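Local coordinates for protein tripeptidase (Staphylococcus aureus subsp. aureus, PDB 3RZA) that probably cleaves the N-terminal residue from tripeptides, as a metal-dependent peptidase of the M20 family, at residues 240-244 and 272-277. Sequence-based numbering, arbitrary orientation. Where two conformers were deposited one is given.
Sequences VDEIT and SHDPER. With IPA (isopropyl alcohol), chain H.
Thr244 and Ser272 form an antiparallel non-hydrogen-bonded pair where strand 244-253 begins and strand 263-272 ends, in the smaller domain of this M20-family peptidase. A type I turn, Asp241 to Thr244, leads into the first strand; the second runs on into helix 275-295. Thr244 OG1 and Ser272 OG lie 2.7 Å apart on the same sheet face. Just beyond the pair, Ile243 O accepts from His273 N at 3.1 Å, in the carbonyl plane, and Ser272 CA makes a CA-H...O contact with it. Ser272 OG also accepts from Asp274 N, an ST turn. Asp274 is the N-cap of the helix: its OD1 takes Glu276 N at 2.9 Å and, weakly, Arg277 N. Arg277 reaches back from the first helical turn, extended from CG to NE. Arg277 NH1 meets Asp241 OD2 at 3.2 Å in a salt bridge whose hydrogen bond is weak, with carboxylate and guanidinium planes nearly perpendicular (87°). NE pairs with Asp274 OD2 from above the carboxylate plane. Ile243 CD1 sits over the centre of the guanidinium of Arg277, 4.0 Å above its plane, and packs on Asp274 CB at 3.7 Å. Asp241 CG sits between its backbone N and carbonyl carbon (chi1 64°), which keeps the carboxylate over its own turn; there OD1 accepts from Ile243 N, an Asx turn, and from Thr244 OG1 at 3.0 Å. The two oxygens of Asp241 thus divide their work: OD1 fixes the turn and OD2 faces the helix. With Arg277 between two carboxylates, its positive charge is probably stabilised.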
# COMPACT_ATOMS: atom_id res chain seq x y z
N VAL A 240 -24.61 -3.99 -6.48
CA VAL A 240 -25.11 -5.22 -5.85
C VAL A 240 -26.57 -5.52 -6.26
O VAL A 240 -26.91 -6.64 -6.62
CB VAL A 240 -24.97 -5.16 -4.29
CG1 VAL A 240 -25.66 -6.37 -3.63
CG2 VAL A 240 -23.48 -5.08 -3.90
N ASP A 241 -27.41 -4.49 -6.21
CA ASP A 241 -28.75 -4.54 -6.83
C ASP A 241 -29.13 -3.13 -7.25
O ASP A 241 -28.28 -2.22 -7.18
CB ASP A 241 -29.80 -5.24 -5.91
CG ASP A 241 -30.08 -4.49 -4.57
OD1 ASP A 241 -30.08 -3.23 -4.46
OD2 ASP A 241 -30.37 -5.21 -3.59
N GLU A 242 -30.39 -2.94 -7.67
CA GLU A 242 -30.88 -1.64 -8.16
C GLU A 242 -30.66 -0.46 -7.19
O GLU A 242 -30.41 0.66 -7.64
CB GLU A 242 -32.37 -1.74 -8.54
N ILE A 243 -30.71 -0.72 -5.88
CA ILE A 243 -30.60 0.35 -4.86
C ILE A 243 -29.43 0.16 -3.86
O ILE A 243 -29.39 0.83 -2.83
CB ILE A 243 -31.96 0.55 -4.08
CG1 ILE A 243 -32.47 -0.73 -3.41
CG2 ILE A 243 -33.03 1.14 -5.01
CD1 ILE A 243 -33.56 -0.46 -2.35
N THR A 244 -28.47 -0.72 -4.19
CA THR A 244 -27.39 -1.08 -3.26
C THR A 244 -26.03 -1.19 -3.99
O THR A 244 -25.92 -1.83 -5.03
CB THR A 244 -27.69 -2.42 -2.49
OG1 THR A 244 -28.98 -2.36 -1.86
CG2 THR A 244 -26.61 -2.68 -1.40
N SER A 272 -26.96 1.65 0.65
CA SER A 272 -28.28 1.24 0.16
C SER A 272 -29.38 2.21 0.53
O SER A 272 -29.31 2.85 1.58
CB SER A 272 -28.67 -0.14 0.70
OG SER A 272 -29.84 -0.60 0.04
N HIS A 273 -30.42 2.24 -0.31
CA HIS A 273 -31.64 3.01 0.01
C HIS A 273 -32.63 2.22 0.86
O HIS A 273 -33.68 2.76 1.25
CB HIS A 273 -32.28 3.56 -1.25
CG HIS A 273 -31.48 4.65 -1.87
ND1 HIS A 273 -31.56 5.96 -1.44
CD2 HIS A 273 -30.52 4.62 -2.83
CE1 HIS A 273 -30.70 6.69 -2.12
NE2 HIS A 273 -30.08 5.91 -2.99
N ASP A 274 -32.29 0.97 1.16
CA ASP A 274 -33.08 0.11 2.05
C ASP A 274 -32.18 -0.14 3.29
O ASP A 274 -31.09 -0.73 3.15
CB ASP A 274 -33.43 -1.19 1.29
CG ASP A 274 -34.31 -2.14 2.09
OD1 ASP A 274 -34.22 -2.22 3.33
OD2 ASP A 274 -35.06 -2.90 1.44
N PRO A 275 -32.62 0.29 4.49
CA PRO A 275 -31.77 0.06 5.68
C PRO A 275 -31.52 -1.42 6.04
O PRO A 275 -30.55 -1.70 6.74
CB PRO A 275 -32.51 0.76 6.82
CG PRO A 275 -33.78 1.28 6.27
CD PRO A 275 -33.94 0.85 4.85
N GLU A 276 -32.36 -2.33 5.58
CA GLU A 276 -32.10 -3.76 5.76
C GLU A 276 -31.17 -4.36 4.74
O GLU A 276 -30.39 -5.25 5.09
CB GLU A 276 -33.41 -4.55 5.78
CG GLU A 276 -34.29 -4.24 6.94
CD GLU A 276 -33.65 -4.53 8.31
OE1 GLU A 276 -32.82 -5.47 8.42
OE2 GLU A 276 -33.98 -3.79 9.27
N ARG A 277 -31.29 -3.95 3.48
CA ARG A 277 -30.33 -4.40 2.45
C ARG A 277 -28.90 -3.93 2.72
O ARG A 277 -27.98 -4.68 2.46
CB ARG A 277 -30.74 -3.97 1.04
CG ARG A 277 -32.00 -4.59 0.60
CD ARG A 277 -32.28 -4.38 -0.85
NE ARG A 277 -33.72 -4.44 -1.15
CZ ARG A 277 -34.26 -4.47 -2.37
NH1 ARG A 277 -33.51 -4.49 -3.48
NH2 ARG A 277 -35.59 -4.50 -2.48
C1 IPA H . -27.47 2.81 -4.67
C2 IPA H . -26.91 4.03 -3.93
C3 IPA H . -25.40 4.04 -4.03
O2 IPA H . -27.39 5.21 -4.54